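Local atomic coordinates of putative fimbrium subunit Fim1C (Bacteroides uniformis, PDB entry 4K4K), a protein that is a putative component of the tip of fimbriae, surface filaments that mediate cell adhesion and biofilm formation. Residues Y41-D46 / N177-G182; E124-D127 / K132-F135; Y251-T254 / G259-V262. All coordinates share one frame; numbering follows the deposited sequence.

Contact 1: Y41-D46 / N177-G182; sequences YMLNGD and NVVTGG
Val-179 meets the ring of Tyr-41 through one methyl: CG2 lies over a ring face, 3.6 Å from the centroid of the Tyr-41 ring and 18° off its normal, a CH-pi contact displaced toward the CD2 and CE2 rim. The two branches of Val-179 share the work. With CG1 anti to the backbone N (chi1 169°), CG2 is left for the tyrosine and CG1 turns to the forked end of Leu-43, lying 4.0 Å from Leu-43 CD1 and equally near its CD2. Val-178 adds a second methyl, its CG2 standing 3.5 Å from Tyr-41 CE1 and as close to the hydroxyl oxygen. Both valines lie in a tight turn after strand 164-177, and Asn-177 sets its shape. Its OD1 accepts from Val-179 N at 3.0 Å, an Asx turn, in the carbonyl plane, and from Thr-180 N at 2.9 Å, a straighter bond whose donor sits above that plane. Gly-181 N bonds back to Asn-177 O. The Asn-177 bonds hold the turn that presents Val-179, and the backbone of Val-178 bonds to Asn-100. No hydrogen bond crosses between the segments, so strand 37-44 and the turn are joined here by apolar and CH-pi packing alone: methyls against a ring face and a leucine fork, with the tyrosine hydroxyl satisfied by the side chain of Asn-100.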
ATOM      1  N   TYR A  41      -3.641  -3.517 -17.818  1.00 13.18           N
ATOM      2  CA  TYR A  41      -4.664  -3.308 -18.848  1.00 13.01           C
ATOM      3  C   TYR A  41      -4.080  -2.490 -19.963  1.00 15.11           C
ATOM      4  O   TYR A  41      -3.411  -1.474 -19.699  1.00 14.56           O
ATOM      5  CB  TYR A  41      -5.887  -2.542 -18.309  1.00 13.81           C
ATOM      6  CG  TYR A  41      -6.709  -3.280 -17.278  1.00 15.06           C
ATOM      7  CD1 TYR A  41      -6.214  -3.498 -15.993  1.00 15.11           C
ATOM      8  CD2 TYR A  41      -8.034  -3.625 -17.535  1.00 16.60           C
ATOM      9  CE1 TYR A  41      -6.976  -4.158 -15.025  1.00 15.97           C
ATOM     10  CE2 TYR A  41      -8.825  -4.245 -16.562  1.00 17.78           C
ATOM     11  CZ  TYR A  41      -8.293  -4.506 -15.304  1.00 19.51           C
ATOM     12  OH  TYR A  41      -9.074  -5.115 -14.359  1.00 18.82           O
HETATM   13  N   MSE A  42      -4.377  -2.898 -21.201  1.00 11.97           N
HETATM   14  CA  MSE A  42      -4.077  -2.087 -22.381  1.00 11.61           C
HETATM   15  C   MSE A  42      -5.407  -1.469 -22.797  1.00 15.94           C
HETATM   16  O   MSE A  42      -6.378  -2.199 -22.993  1.00 15.52           O
HETATM   17  CB  MSE A  42      -3.454  -2.914 -23.518  1.00 12.05           C
HETATM   18  CG  MSE A  42      -3.255  -2.084 -24.772  1.00 14.14           C
HETATM   19 SE   MSE A  42      -2.168  -3.067 -26.096  0.75 15.22          SE
HETATM   20  CE  MSE A  42      -3.442  -4.299 -26.621  1.00 14.99           C
ATOM     21  N   LEU A  43      -5.453  -0.148 -22.916  1.00 13.26           N
ATOM     22  CA  LEU A  43      -6.689   0.595 -23.169  1.00 13.37           C
ATOM     23  C   LEU A  43      -6.693   1.303 -24.495  1.00 17.83           C
ATOM     24  O   LEU A  43      -5.686   1.888 -24.893  1.00 15.54           O
ATOM     25  CB  LEU A  43      -6.940   1.649 -22.074  1.00 13.26           C
ATOM     26  CG  LEU A  43      -6.907   1.154 -20.616  1.00 15.84           C
ATOM     27  CD1 LEU A  43      -6.999   2.339 -19.642  1.00 17.32           C
ATOM     28  CD2 LEU A  43      -8.069   0.138 -20.359  1.00 17.51           C
ATOM     29  N   ASN A  44      -7.869   1.339 -25.119  1.00 15.99           N
ATOM     30  CA  ASN A  44      -8.137   2.134 -26.312  1.00 16.91           C
ATOM     31  C   ASN A  44      -9.190   3.116 -25.830  1.00 19.58           C
ATOM     32  O   ASN A  44     -10.366   2.766 -25.768  1.00 19.22           O
ATOM     33  CB  ASN A  44      -8.597   1.273 -27.473  1.00 19.93           C
ATOM     34  CG  ASN A  44      -8.600   2.046 -28.778  1.00 34.80           C
ATOM     35  OD1 ASN A  44      -8.144   3.190 -28.846  1.00 25.28           O
ATOM     36  ND2 ASN A  44      -9.046   1.421 -29.850  1.00 31.14           N
ATOM     37  N   GLY A  45      -8.753   4.292 -25.378  1.00 17.22           N
ATOM     38  CA  GLY A  45      -9.619   5.246 -24.703  1.00 18.20           C
ATOM     39  C   GLY A  45     -10.034   4.578 -23.396  1.00 20.60           C
ATOM     40  O   GLY A  45      -9.182   4.131 -22.626  1.00 18.37           O
ATOM     41  N   ASP A  46     -11.344   4.425 -23.161  1.00 16.45           N
ATOM     42  CA  ASP A  46     -11.800   3.764 -21.922  1.00 15.48           C
ATOM     43  C   ASP A  46     -11.968   2.267 -22.092  1.00 17.10           C
ATOM     44  O   ASP A  46     -12.181   1.556 -21.097  1.00 17.70           O
ATOM     45  CB  ASP A  46     -13.147   4.347 -21.480  1.00 17.65           C
ATOM     46  CG  ASP A  46     -13.077   5.808 -21.196  1.00 23.11           C
ATOM     47  OD1 ASP A  46     -12.437   6.178 -20.197  1.00 23.63           O
ATOM     48  OD2 ASP A  46     -13.578   6.598 -22.029  1.00 23.63           O
ATOM     49  N   ASN A 177     -11.091   1.668  -8.369  1.00 14.83           N
ATOM     50  CA  ASN A 177     -11.247   1.203  -9.746  1.00 12.96           C
ATOM     51  C   ASN A 177      -9.839   1.180 -10.377  1.00 15.77           C
ATOM     52  O   ASN A 177      -9.197   2.225 -10.519  1.00 16.15           O
ATOM     53  CB  ASN A 177     -12.238   2.067 -10.525  1.00 16.57           C
ATOM     54  CG  ASN A 177     -12.495   1.495 -11.897  1.00 23.04           C
ATOM     55  OD1 ASN A 177     -11.582   1.308 -12.703  1.00 16.52           O
ATOM     56  ND2 ASN A 177     -13.734   1.094 -12.155  1.00 21.44           N
ATOM     57  N   VAL A 178      -9.349  -0.014 -10.726  1.00 12.98           N
ATOM     58  CA  VAL A 178      -7.962  -0.183 -11.204  1.00 12.09           C
ATOM     59  C   VAL A 178      -7.721   0.434 -12.602  1.00 15.43           C
ATOM     60  O   VAL A 178      -6.570   0.709 -12.962  1.00 14.85           O
ATOM     61  CB  VAL A 178      -7.504  -1.671 -11.155  1.00 14.94           C
ATOM     62  CG1 VAL A 178      -7.697  -2.270  -9.742  1.00 15.31           C
ATOM     63  CG2 VAL A 178      -8.220  -2.524 -12.218  1.00 14.85           C
ATOM     64  N   VAL A 179      -8.791   0.635 -13.386  1.00 13.94           N
ATOM     65  CA  VAL A 179      -8.677   1.224 -14.714  1.00 13.38           C
ATOM     66  C   VAL A 179      -8.755   2.748 -14.589  1.00 18.83           C
ATOM     67  O   VAL A 179      -7.956   3.439 -15.229  1.00 18.73           O
ATOM     68  CB  VAL A 179      -9.754   0.644 -15.676  1.00 16.02           C
ATOM     69  CG1 VAL A 179      -9.837   1.434 -16.989  1.00 16.55           C
ATOM     70  CG2 VAL A 179      -9.468  -0.828 -15.959  1.00 15.55           C
ATOM     71  N   THR A 180      -9.712   3.268 -13.784  1.00 18.27           N
ATOM     72  CA  THR A 180      -9.891   4.723 -13.551  1.00 20.22           C
ATOM     73  C   THR A 180      -8.698   5.343 -12.846  1.00 24.20           C
ATOM     74  O   THR A 180      -8.344   6.491 -13.128  1.00 24.09           O
ATOM     75  CB  THR A 180     -11.126   4.979 -12.637  1.00 27.41           C
ATOM     76  OG1 THR A 180     -12.238   4.309 -13.170  1.00 24.51           O
ATOM     77  CG2 THR A 180     -11.462   6.456 -12.481  1.00 34.02           C
ATOM     78  N   GLY A 181      -8.162   4.632 -11.869  1.00 19.74           N
ATOM     79  CA  GLY A 181      -7.064   5.148 -11.072  1.00 19.99           C
ATOM     80  C   GLY A 181      -7.598   6.176 -10.089  1.00 24.34           C
ATOM     81  O   GLY A 181      -8.781   6.155  -9.721  1.00 23.35           O
ATOM     82  N   GLY A 182      -6.758   7.124  -9.708  1.00 22.60           N
ATOM     83  CA  GLY A 182      -7.187   8.132  -8.749  1.00 23.02           C
ATOM     84  C   GLY A 182      -7.198   7.546  -7.349  1.00 24.67           C
ATOM     85  O   GLY A 182      -6.429   6.628  -7.049  1.00 22.66           O
TER

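Contact 2: E124-D127 / K132-F135; sequences EGKD and KVAF
Lys-126 and Lys-132 meet through a side-chain-to-backbone bond at the turn end of a beta hairpin, formed by the antiparallel strands 118-126 and 132-150 of this fimbrillin-like protein. Lys-126 NZ donates to Lys-132 O at 3.0 Å, almost in line with the carbonyl bond (C=O...N angle 178°). The same ammonium group makes a salt bridge to Asp-130, in the connection between the strands, so it ties both that connection and the start of the second strand to the end of the first. Below the charged tip the aliphatic part of the lysine does its own packing: CG lies 3.9 Å from Val-133 CG2, CD is 4.2 Å from the same methyl, and the two side chains pass at a slant. A bend at chi2 (-80°) brings the otherwise extended outer chain across the gap between the strands, which have moved apart here: the CA atoms of Lys-126 and Val-133 are 7.8 Å from each other. Cut back to an alanine here, the side chain would reach neither acceptor, Lys-132 O and the Asp-130 carboxylate would probably lose this donor, and Val-133 CG2 its packing against the lysine CG. Further out, backbone bonds position both partners. Lys-126 pairs with Arg-84 on strand 84-90, and Val-133 pairs with Glu-16 and Thr-18 at strand 16-18. Phe-86 packs against Lys-126, Val-133 and Phe-135 alike, giving the lysine stem an apolar neighbour. The valine also packs within its own segment: while CG2 faces the lysine, CG1 rests over one face of the Phe-135 ring, 3.6 Å from the plane of the ring and off its centre.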
ATOM      1  N   GLU A 124       0.375   6.946 -21.456  1.00 20.34           N
ATOM      2  CA  GLU A 124      -0.376   7.191 -22.686  1.00 20.32           C
ATOM      3  C   GLU A 124       0.432   7.110 -23.984  1.00 24.20           C
ATOM      4  O   GLU A 124       1.622   7.415 -24.001  1.00 23.26           O
ATOM      5  CB  GLU A 124      -1.019   8.586 -22.634  1.00 23.50           C
ATOM      6  CG  GLU A 124      -2.192   8.677 -21.672  1.00 39.22           C
ATOM      7  CD  GLU A 124      -3.089   9.891 -21.830  1.00 68.48           C
ATOM      8  OE1 GLU A 124      -2.560  11.016 -21.977  1.00 48.66           O
ATOM      9  OE2 GLU A 124      -4.327   9.716 -21.771  1.00 78.51           O
ATOM     10  N   GLY A 125      -0.275   6.765 -25.070  1.00 21.59           N
ATOM     11  CA  GLY A 125       0.233   6.842 -26.436  1.00 21.85           C
ATOM     12  C   GLY A 125       1.427   5.991 -26.796  1.00 25.95           C
ATOM     13  O   GLY A 125       2.344   6.464 -27.477  1.00 28.96           O
ATOM     14  N   LYS A 126       1.395   4.720 -26.389  1.00 20.57           N
ATOM     15  CA  LYS A 126       2.442   3.776 -26.752  1.00 20.59           C
ATOM     16  C   LYS A 126       2.017   2.952 -27.954  1.00 22.70           C
ATOM     17  O   LYS A 126       0.849   2.601 -28.080  1.00 20.92           O
ATOM     18  CB  LYS A 126       2.759   2.844 -25.570  1.00 21.12           C
ATOM     19  CG  LYS A 126       3.363   3.576 -24.362  1.00 24.13           C
ATOM     20  CD  LYS A 126       4.851   3.833 -24.600  1.00 30.93           C
ATOM     21  CE  LYS A 126       5.544   4.706 -23.594  1.00 39.60           C
ATOM     22  NZ  LYS A 126       7.011   4.762 -23.875  1.00 43.02           N
ATOM     23  N   ASP A 127       2.966   2.583 -28.797  1.00 21.34           N
ATOM     24  CA  ASP A 127       2.666   1.729 -29.930  1.00 19.57           C
ATOM     25  C   ASP A 127       3.806   0.703 -30.144  1.00 23.98           C
ATOM     26  O   ASP A 127       4.807   0.727 -29.429  1.00 22.91           O
ATOM     27  CB  ASP A 127       2.388   2.563 -31.186  1.00 21.18           C
ATOM     28  CG  ASP A 127       3.547   3.433 -31.608  1.00 29.74           C
ATOM     29  OD1 ASP A 127       4.656   2.895 -31.786  1.00 30.09           O
ATOM     30  OD2 ASP A 127       3.365   4.659 -31.682  1.00 40.32           O
ATOM     31  N   LYS A 132       8.147  -0.188 -24.814  1.00 23.99           N
ATOM     32  CA  LYS A 132       8.603  -0.147 -23.411  1.00 23.06           C
ATOM     33  C   LYS A 132       7.693   0.744 -22.580  1.00 24.82           C
ATOM     34  O   LYS A 132       7.473   1.910 -22.926  1.00 24.70           O
ATOM     35  CB  LYS A 132      10.060   0.339 -23.311  1.00 27.71           C
ATOM     36  CG  LYS A 132      11.065  -0.495 -24.107  1.00 40.17           C
ATOM     37  CD  LYS A 132      12.462   0.132 -24.056  1.00 56.64           C
ATOM     38  CE  LYS A 132      12.890   0.900 -25.297  1.00 76.41           C
ATOM     39  NZ  LYS A 132      13.938   1.909 -24.969  1.00 91.38           N
ATOM     40  N   VAL A 133       7.150   0.197 -21.497  1.00 20.27           N
ATOM     41  CA  VAL A 133       6.284   0.953 -20.589  1.00 19.00           C
ATOM     42  C   VAL A 133       6.886   0.850 -19.199  1.00 22.48           C
ATOM     43  O   VAL A 133       7.022  -0.262 -18.663  1.00 21.90           O
ATOM     44  CB  VAL A 133       4.798   0.476 -20.611  1.00 21.72           C
ATOM     45  CG1 VAL A 133       3.961   1.197 -19.552  1.00 21.85           C
ATOM     46  CG2 VAL A 133       4.170   0.637 -22.000  1.00 21.90           C
ATOM     47  N   ALA A 134       7.220   2.005 -18.604  1.00 20.53           N
ATOM     48  CA  ALA A 134       7.754   2.054 -17.250  1.00 21.40           C
ATOM     49  C   ALA A 134       6.629   2.482 -16.325  1.00 26.96           C
ATOM     50  O   ALA A 134       6.158   3.620 -16.417  1.00 27.94           O
ATOM     51  CB  ALA A 134       8.927   3.023 -17.186  1.00 24.47           C
ATOM     52  N   PHE A 135       6.105   1.537 -15.535  1.00 20.79           N
ATOM     53  CA  PHE A 135       5.021   1.815 -14.606  1.00 20.31           C
ATOM     54  C   PHE A 135       5.567   2.443 -13.321  1.00 25.98           C
ATOM     55  O   PHE A 135       6.491   1.905 -12.720  1.00 28.62           O
ATOM     56  CB  PHE A 135       4.230   0.534 -14.284  1.00 20.70           C
ATOM     57  CG  PHE A 135       3.440  -0.005 -15.459  1.00 21.06           C
ATOM     58  CD1 PHE A 135       2.249   0.604 -15.862  1.00 23.71           C
ATOM     59  CD2 PHE A 135       3.875  -1.123 -16.156  1.00 24.71           C
ATOM     60  CE1 PHE A 135       1.490   0.074 -16.919  1.00 24.12           C
ATOM     61  CE2 PHE A 135       3.137  -1.625 -17.251  1.00 27.70           C
ATOM     62  CZ  PHE A 135       1.929  -1.037 -17.598  1.00 23.63           C
TER

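Contact 3: Y251-T254 / G259-V262; sequences YTIT and GVEV
Ile-253 and Val-262 form a non-hydrogen-bonded pair of the antiparallel hairpin 247-256/259-268, their side chains running side by side in the same direction. From CB of Ile-253 the chain forks. CG2, placed anti to the backbone N, approaches Val-260 CB at 4.2 Å; the other branch leaves through CG1, beside the backbone N (chi1 -40°), and bends at chi2 so that its end, CD1, comes to 3.6 Å from Val-262 CG2, with Val-262 CG1 only slightly farther. One isoleucine therefore spans two valines on the facing strand. Val-262 CG1 also reaches the Tyr-251 ring, 3.7 Å from Tyr-251 CD1, which extends the apolar row along this face. The next pair, Thr-254 with Glu-261, is hydrogen-bonded and turns its side chains to the other face. Thr-254 N gives a nearly straight bond to Glu-261 O at 2.8 Å, and Glu-261 N returns one to Thr-254 O at 3.0 Å. Thr-254 O is gripped again by a water, 2.8 Å away, that donates to Gly-259 O as well and so bridges the strands toward the turn. CA-H...O contacts fill in between, among them Val-262 CA to Thr-252 O at 3.3 Å. The short segments run at 152° to each other, antiparallel with the usual twist of a beta sheet. The Tyr-251 hydroxyl bonds to Ser-240. Strand 247-256 lies between strand 259-268 and strand 132-150, whose Ile-146 touches Tyr-251 and Ile-253. Phe-230 and Trp-232 put strand 228-233 on the apolar face of the hairpin: both touch Val-260, and Trp-232 also meets Val-262 and the Tyr-251 ring.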
ATOM      1  N   TYR A 251       5.901   7.751  13.795  1.00 26.87           N
ATOM      2  CA  TYR A 251       5.748   8.200  15.175  1.00 27.09           C
ATOM      3  C   TYR A 251       6.843   7.634  16.036  1.00 29.37           C
ATOM      4  O   TYR A 251       7.111   6.430  15.976  1.00 28.42           O
ATOM      5  CB  TYR A 251       4.381   7.788  15.768  1.00 27.76           C
ATOM      6  CG  TYR A 251       3.177   8.319  15.020  1.00 28.17           C
ATOM      7  CD1 TYR A 251       2.742   9.631  15.200  1.00 30.69           C
ATOM      8  CD2 TYR A 251       2.421   7.489  14.194  1.00 26.28           C
ATOM      9  CE1 TYR A 251       1.615  10.116  14.540  1.00 31.71           C
ATOM     10  CE2 TYR A 251       1.302   7.970  13.513  1.00 25.69           C
ATOM     11  CZ  TYR A 251       0.897   9.279  13.702  1.00 29.37           C
ATOM     12  OH  TYR A 251      -0.212   9.754  13.050  1.00 28.13           O
ATOM     13  N   THR A 252       7.460   8.488  16.870  1.00 27.47           N
ATOM     14  CA  THR A 252       8.416   8.041  17.884  1.00 27.46           C
ATOM     15  C   THR A 252       7.704   8.213  19.212  1.00 31.65           C
ATOM     16  O   THR A 252       7.343   9.335  19.589  1.00 30.70           O
ATOM     17  CB  THR A 252       9.771   8.740  17.803  1.00 34.79           C
ATOM     18  OG1 THR A 252      10.352   8.487  16.523  1.00 33.25           O
ATOM     19  CG2 THR A 252      10.734   8.249  18.901  1.00 38.84           C
ATOM     20  N   ILE A 253       7.469   7.092  19.899  1.00 26.89           N
ATOM     21  CA  ILE A 253       6.746   7.071  21.161  1.00 26.87           C
ATOM     22  C   ILE A 253       7.719   6.920  22.309  1.00 29.28           C
ATOM     23  O   ILE A 253       8.434   5.921  22.365  1.00 29.32           O
ATOM     24  CB  ILE A 253       5.711   5.897  21.168  1.00 29.75           C
ATOM     25  CG1 ILE A 253       4.984   5.695  19.803  1.00 30.90           C
ATOM     26  CG2 ILE A 253       4.776   5.934  22.387  1.00 31.41           C
ATOM     27  CD1 ILE A 253       3.989   6.683  19.411  1.00 35.57           C
ATOM     28  N   THR A 254       7.739   7.887  23.227  1.00 26.32           N
ATOM     29  CA  THR A 254       8.556   7.765  24.422  1.00 26.07           C
ATOM     30  C   THR A 254       7.620   7.423  25.580  1.00 31.22           C
ATOM     31  O   THR A 254       6.755   8.227  25.943  1.00 31.57           O
ATOM     32  CB  THR A 254       9.410   9.019  24.695  1.00 32.38           C
ATOM     33  OG1 THR A 254      10.203   9.298  23.544  1.00 33.52           O
ATOM     34  CG2 THR A 254      10.330   8.824  25.905  1.00 30.94           C
ATOM     35  N   GLY A 259       3.254   8.621  31.654  1.00 40.36           N
ATOM     36  CA  GLY A 259       2.535   8.642  30.387  1.00 39.68           C
ATOM     37  C   GLY A 259       3.415   8.613  29.159  1.00 40.61           C
ATOM     38  O   GLY A 259       4.637   8.441  29.259  1.00 40.89           O
ATOM     39  N   VAL A 260       2.793   8.787  27.984  1.00 33.09           N
ATOM     40  CA  VAL A 260       3.517   8.728  26.723  1.00 33.04           C
ATOM     41  C   VAL A 260       3.639  10.113  26.099  1.00 36.77           C
ATOM     42  O   VAL A 260       2.810  10.993  26.341  1.00 38.57           O
ATOM     43  CB  VAL A 260       2.913   7.719  25.699  1.00 37.18           C
ATOM     44  CG1 VAL A 260       2.813   6.314  26.273  1.00 37.40           C
ATOM     45  CG2 VAL A 260       1.565   8.182  25.179  1.00 37.58           C
ATOM     46  N   GLU A 261       4.654  10.271  25.259  1.00 32.15           N
ATOM     47  CA  GLU A 261       4.900  11.463  24.464  1.00 32.98           C
ATOM     48  C   GLU A 261       5.279  11.045  23.089  1.00 33.95           C
ATOM     49  O   GLU A 261       5.939  10.020  22.925  1.00 32.41           O
ATOM     50  CB  GLU A 261       5.972  12.312  25.080  1.00 35.46           C
ATOM     51  CG  GLU A 261       5.383  13.256  26.090  1.00 49.86           C
ATOM     52  CD  GLU A 261       6.449  14.107  26.726  1.00 56.32           C
ATOM     53  OE1 GLU A 261       7.629  13.985  26.325  1.00 34.90           O
ATOM     54  OE2 GLU A 261       6.090  14.933  27.591  1.00 50.50           O
ATOM     55  N   VAL A 262       4.820  11.783  22.085  1.00 33.51           N
ATOM     56  CA  VAL A 262       5.020  11.373  20.713  1.00 32.41           C
ATOM     57  C   VAL A 262       5.544  12.501  19.843  1.00 38.51           C
ATOM     58  O   VAL A 262       5.074  13.636  19.948  1.00 38.89           O
ATOM     59  CB  VAL A 262       3.650  10.847  20.173  1.00 35.63           C
ATOM     60  CG1 VAL A 262       3.728  10.393  18.719  1.00 33.94           C
ATOM     61  CG2 VAL A 262       3.073   9.741  21.070  1.00 35.20           C
TER
HETATM   62  O   HOH W   1       7.168  10.040  28.025  1.00 34.61           O

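In the fold
The three contacts lie on opposite sides of the centre of an elongated, all-beta chain. Contacts 1 and 2 share one side, with centres about 13 Å apart and nearest atoms about 6 Å apart; they do not touch, but strand 84-90 links them, pairing with strand 37-44 of contact 1 and strand 118-126 of contact 2. Contact 3 lies beyond the chain's centre, its own centre about 43 Å from that of contact 1 and about 46 Å from that of contact 2. The long strand 132-150, interrupted on its way, runs from contact 2 to the neighbourhood of contact 3, where it lies parallel to strand 247-256. Contact 1 joins segments distant in sequence, whereas contacts 2 and 3 each join the strands of a hairpin.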